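Local coordinates for protein biofilm growth-associated repressor (Xylella fastidiosa, PDB 3PQJ) that represses transcription of its own operon by binding a palindromic AT-rich sequence that spans the -10 region of the blh promoter, at residues 37-42 with 73-78; 63-68 with 77-82. All blocks are in the same frame, centred on the assembly; numbering follows the deposited sequence.

Interaction 1 (37-42 with 73-78)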
# COMPACT_ATOMS: atom_id res chain seq x y z
N PHE A 37 10.09 0.74 -19.41
CA PHE A 37 10.79 2.02 -19.52
C PHE A 37 12.25 1.84 -19.15
O PHE A 37 12.58 1.09 -18.23
CB PHE A 37 10.16 3.08 -18.57
CG PHE A 37 8.78 3.55 -18.92
CD1 PHE A 37 8.59 4.67 -19.72
CD2 PHE A 37 7.65 2.91 -18.40
CE1 PHE A 37 7.29 5.12 -20.04
CE2 PHE A 37 6.35 3.34 -18.73
CZ PHE A 37 6.18 4.45 -19.53
N SER A 38 13.14 2.59 -19.84
CA SER A 38 14.58 2.63 -19.55
C SER A 38 14.76 3.45 -18.29
O SER A 38 13.84 4.17 -17.88
CB SER A 38 15.34 3.30 -20.69
OG SER A 38 15.13 4.70 -20.77
N VAL A 39 15.97 3.42 -17.70
CA VAL A 39 16.28 4.23 -16.53
C VAL A 39 16.14 5.74 -16.89
O VAL A 39 15.58 6.52 -16.11
CB VAL A 39 17.67 3.87 -15.94
CG1 VAL A 39 17.95 4.64 -14.66
CG2 VAL A 39 17.79 2.37 -15.68
N GLY A 40 16.60 6.10 -18.09
CA GLY A 40 16.52 7.45 -18.66
C GLY A 40 15.10 7.92 -18.83
O GLY A 40 14.78 9.03 -18.42
N GLU A 41 14.22 7.07 -19.40
CA GLU A 41 12.78 7.36 -19.59
C GLU A 41 12.08 7.55 -18.23
O GLU A 41 11.20 8.40 -18.13
CB GLU A 41 12.08 6.22 -20.33
CG GLU A 41 12.33 6.15 -21.83
CD GLU A 41 11.63 4.96 -22.46
OE1 GLU A 41 12.25 3.88 -22.54
OE2 GLU A 41 10.43 5.09 -22.82
N LEU A 42 12.45 6.75 -17.21
CA LEU A 42 11.89 6.82 -15.85
C LEU A 42 12.25 8.12 -15.15
O LEU A 42 11.45 8.64 -14.37
CB LEU A 42 12.31 5.60 -14.99
CG LEU A 42 11.60 4.28 -15.29
CD1 LEU A 42 12.33 3.12 -14.62
CD2 LEU A 42 10.12 4.33 -14.88
N LYS A 73 23.65 -0.76 -24.92
CA LYS A 73 23.28 0.64 -24.75
C LYS A 73 22.72 0.99 -23.34
O LYS A 73 23.27 1.88 -22.68
CB LYS A 73 22.32 1.07 -25.86
N GLN A 74 21.65 0.31 -22.88
CA GLN A 74 21.00 0.65 -21.61
C GLN A 74 20.33 -0.48 -20.82
O GLN A 74 20.31 -1.63 -21.27
CB GLN A 74 19.98 1.78 -21.85
CG GLN A 74 19.08 1.57 -23.07
CD GLN A 74 18.38 2.82 -23.51
OE1 GLN A 74 18.25 3.79 -22.76
NE2 GLN A 74 17.86 2.81 -24.73
N ILE A 75 19.77 -0.12 -19.62
CA ILE A 75 18.99 -0.96 -18.70
C ILE A 75 17.50 -0.53 -18.80
O ILE A 75 17.21 0.67 -18.82
CB ILE A 75 19.53 -0.92 -17.24
CG1 ILE A 75 21.02 -1.37 -17.17
CG2 ILE A 75 18.66 -1.78 -16.28
CD1 ILE A 75 21.80 -1.07 -15.82
N PHE A 76 16.59 -1.51 -18.88
CA PHE A 76 15.14 -1.31 -18.96
C PHE A 76 14.49 -1.98 -17.78
O PHE A 76 14.86 -3.11 -17.43
CB PHE A 76 14.56 -1.94 -20.23
CG PHE A 76 15.02 -1.29 -21.51
CD1 PHE A 76 14.24 -0.30 -22.12
CD2 PHE A 76 16.22 -1.66 -22.12
CE1 PHE A 76 14.68 0.32 -23.29
CE2 PHE A 76 16.65 -1.04 -23.29
CZ PHE A 76 15.87 -0.06 -23.87
N TYR A 77 13.47 -1.32 -17.22
CA TYR A 77 12.71 -1.87 -16.10
C TYR A 77 11.29 -2.22 -16.52
O TYR A 77 10.67 -1.51 -17.31
CB TYR A 77 12.70 -0.89 -14.92
CG TYR A 77 13.97 -0.95 -14.10
CD1 TYR A 77 14.04 -1.74 -12.95
CD2 TYR A 77 15.09 -0.21 -14.45
CE1 TYR A 77 15.20 -1.79 -12.18
CE2 TYR A 77 16.27 -0.27 -13.70
CZ TYR A 77 16.31 -1.05 -12.55
OH TYR A 77 17.46 -1.11 -11.79
N ARG A 78 10.79 -3.35 -16.00
CA ARG A 78 9.46 -3.87 -16.29
C ARG A 78 8.81 -4.33 -15.00
O ARG A 78 9.49 -4.88 -14.15
CB ARG A 78 9.58 -5.07 -17.25
CG ARG A 78 8.32 -5.44 -17.99
CD ARG A 78 8.57 -6.61 -18.91
NE ARG A 78 7.41 -6.92 -19.74
CZ ARG A 78 7.16 -6.37 -20.93
NH1 ARG A 78 8.00 -5.48 -21.45
NH2 ARG A 78 6.08 -6.70 -21.61
O HOH W 1 16.14 6.38 -23.41
O HOH W 2 18.55 3.89 -19.91
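The short antiparallel ladder that fastens strand 37-38 to the second strand of the ArsR-family wing pairs Phe37 with Tyr77 and Ser38 with Phe76. Phe37 and Tyr77 are the hydrogen-bonded pair: Phe37 N donates a hydrogen bond to Tyr77 O (3.1 Å), and Tyr77 N returns a nearly straight bond to Phe37 O (2.8 Å, 173° at the hydrogen). Two residues on, where the strand turns into helix, Val39 N reaches Ile75 O at 3.2 Å, extending the backbone grip into the first turn of helix 39-46.

That turn opens the predicted helix-turn-helix motif, and its start is closed by a capping box: Ser38 OG accepts from Glu41 N (2.9 Å), while Ser38 N donates to Glu41 OE1, meeting it from above the carboxylate plane. With OG set between the backbone N and the carbonyl carbon (chi1 71°), Ser38 can cap the helix while its CB packs against Phe76 CE1 and Gln74 OE1. Two waters bridge the same side, one held by Gln74 OE1 at 2.9 Å and weakly by Gly40 N, the other bound to Ser38 OG and weakly to Gln74 OE1.

The apolar part of the contact gathers at Tyr77. Val39 CG2 comes in at the edge of the Tyr77 ring, near its plane, 3.6 Å from CE2, and also touches Ile75 CB. Leu42 CD1 lies 4.0 Å from Tyr77 CB, its side chain crossing the tyrosine at about a right angle. Leu57 of helix 52-63 touches both Leu42 and Tyr77, and Arg61 holds the tyrosine hydroxyl.

Interaction 2 (63-68 with 77-82)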
# COMPACT_ATOMS: atom_id res chain seq x y z
N SER A 63 12.69 -6.61 -3.91
CA SER A 63 11.31 -7.00 -3.58
C SER A 63 10.78 -8.07 -4.56
O SER A 63 9.84 -8.80 -4.24
CB SER A 63 10.40 -5.78 -3.57
OG SER A 63 9.93 -5.44 -4.87
N GLY A 64 11.35 -8.11 -5.77
CA GLY A 64 10.97 -9.06 -6.80
C GLY A 64 9.76 -8.69 -7.64
O GLY A 64 9.24 -9.54 -8.36
N ILE A 65 9.31 -7.43 -7.59
CA ILE A 65 8.14 -6.96 -8.36
C ILE A 65 8.53 -6.33 -9.73
O ILE A 65 7.66 -6.11 -10.58
CB ILE A 65 7.17 -6.06 -7.51
CG1 ILE A 65 7.61 -4.58 -7.42
CG2 ILE A 65 6.84 -6.68 -6.13
CD1 ILE A 65 6.55 -3.62 -6.80
N VAL A 66 9.81 -6.00 -9.91
CA VAL A 66 10.32 -5.45 -11.16
C VAL A 66 11.47 -6.32 -11.65
O VAL A 66 12.19 -6.89 -10.83
CB VAL A 66 10.72 -3.94 -11.13
CG1 VAL A 66 9.63 -3.05 -10.52
CG2 VAL A 66 12.07 -3.72 -10.46
N GLU A 67 11.66 -6.40 -12.97
CA GLU A 67 12.78 -7.11 -13.58
C GLU A 67 13.55 -6.16 -14.49
O GLU A 67 13.02 -5.11 -14.87
CB GLU A 67 12.31 -8.39 -14.33
CG GLU A 67 11.87 -8.16 -15.76
CD GLU A 67 11.28 -9.37 -16.44
OE1 GLU A 67 11.47 -10.49 -15.91
OE2 GLU A 67 10.57 -9.19 -17.45
N THR A 68 14.79 -6.51 -14.82
CA THR A 68 15.64 -5.72 -15.70
C THR A 68 15.90 -6.42 -17.02
O THR A 68 15.96 -7.64 -17.08
CB THR A 68 16.95 -5.37 -15.02
OG1 THR A 68 17.49 -6.55 -14.41
CG2 THR A 68 16.79 -4.28 -14.01
N TYR A 77 13.47 -1.32 -17.22
CA TYR A 77 12.71 -1.87 -16.10
C TYR A 77 11.29 -2.22 -16.52
O TYR A 77 10.67 -1.51 -17.31
CB TYR A 77 12.70 -0.89 -14.92
CG TYR A 77 13.97 -0.95 -14.10
CD1 TYR A 77 14.04 -1.74 -12.95
CD2 TYR A 77 15.09 -0.21 -14.45
CE1 TYR A 77 15.20 -1.79 -12.18
CE2 TYR A 77 16.27 -0.27 -13.70
CZ TYR A 77 16.31 -1.05 -12.55
OH TYR A 77 17.46 -1.11 -11.79
N ARG A 78 10.79 -3.35 -16.00
CA ARG A 78 9.46 -3.87 -16.29
C ARG A 78 8.81 -4.33 -15.00
O ARG A 78 9.49 -4.88 -14.15
CB ARG A 78 9.58 -5.07 -17.25
CG ARG A 78 8.32 -5.44 -17.99
CD ARG A 78 8.57 -6.61 -18.91
NE ARG A 78 7.41 -6.92 -19.74
CZ ARG A 78 7.16 -6.37 -20.93
NH1 ARG A 78 8.00 -5.48 -21.45
NH2 ARG A 78 6.08 -6.70 -21.61
N LEU A 79 7.51 -4.13 -14.86
CA LEU A 79 6.76 -4.59 -13.69
C LEU A 79 6.31 -6.04 -13.94
O LEU A 79 5.63 -6.31 -14.94
CB LEU A 79 5.56 -3.65 -13.40
CG LEU A 79 4.74 -3.92 -12.14
CD1 LEU A 79 5.48 -3.45 -10.91
CD2 LEU A 79 3.43 -3.22 -12.22
N THR A 80 6.69 -6.95 -13.05
CA THR A 80 6.35 -8.36 -13.22
C THR A 80 5.28 -8.89 -12.28
O THR A 80 4.60 -9.86 -12.62
CB THR A 80 7.60 -9.23 -13.23
OG1 THR A 80 8.29 -9.06 -12.00
CG2 THR A 80 8.50 -8.93 -14.42
N GLU A 81 5.14 -8.28 -11.10
CA GLU A 81 4.15 -8.72 -10.13
C GLU A 81 2.80 -8.14 -10.51
O GLU A 81 2.58 -6.93 -10.38
CB GLU A 81 4.58 -8.35 -8.69
CG GLU A 81 3.66 -8.86 -7.58
CD GLU A 81 3.28 -10.33 -7.68
OE1 GLU A 81 4.11 -11.19 -7.31
OE2 GLU A 81 2.15 -10.61 -8.13
N ALA A 82 1.89 -9.02 -11.00
CA ALA A 82 0.52 -8.66 -11.38
C ALA A 82 -0.27 -8.09 -10.21
O ALA A 82 -1.11 -7.21 -10.43
CB ALA A 82 -0.21 -9.86 -11.96
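Thr68 and Val66 meet the Tyr77 ring from two directions across the antiparallel hairpin of strands 66-70 and 75-79, the wing of this winged-helix domain. Thr68 CG2 sits over one face, 3.7 Å from the ring centroid and 23° off its normal, a CH-pi contact; Val66 CG2 comes to the edge, 3.7 Å from Tyr77 CD1.

On the other face of the hairpin runs Glu67, whose chain can be followed outward. Its CB and CG pass Thr80 CG2, CG also nearing Arg78 CB; its CD lies 3.5 Å from the same methyl, and at the tip both OE1 and OE2 stay near Thr80 CG2, while OE2 also meets Arg78 CD. Because CG is placed between the backbone N and the carbonyl carbon (chi1 86°) and the chain is extended beyond it, Glu67 lies alongside Arg78, pointing the same way. The charges stay beyond salt-bridge range, with Glu67 OE2 4.5 Å from Arg78 NE, so any attraction is probably modest.

Their backbones exchange two bonds, Glu67 N to Arg78 O at 2.9 Å and Arg78 N to Glu67 O at 3.1 Å. Where strand 66-70 begins and strand 75-79 ends, Ile65 O takes Thr80 N firmly (2.8 Å) and adds weak bonds from Thr80 OG1 and Glu81 N. Ile65 CB packs on CB of Glu81, and Glu81 OE2 caps the next helix through Lys83 N.

Gly64 closes helix 52-63 in a Schellman motif and turns the chain into the wing. Ile65, Val66 and Leu79 pack against the helices: Ile65 and Leu79 on Val29 of helix 23-32, Val66 and Leu79 on Leu32, Ile65 and Val66 on Leu60 of helix 52-63.

Overall arrangement
Strand 75-79 is central in the three-stranded antiparallel sheet, and the two interactions bind its opposite edges: 37-42 with 73-78 joins it to strand 37-38, and 63-68 with 77-82 to strand 66-70. Tyr77 and Arg78 belong to both. Each is partly buried, with three buried residues, but interaction 2 has five exposed residues against one. Interaction 1 ties the sheet to the start of the predicted helix-turn-helix, mixing capping and water-mediated bonds with a few apolar contacts around the buried Tyr77. Interaction 2 buries more surface, 502 against 328 Å², with Val66, Tyr77 and Leu79 on the face toward the helices, Thr68 at its exposed end, and Glu67 and Arg78 exposed on the other.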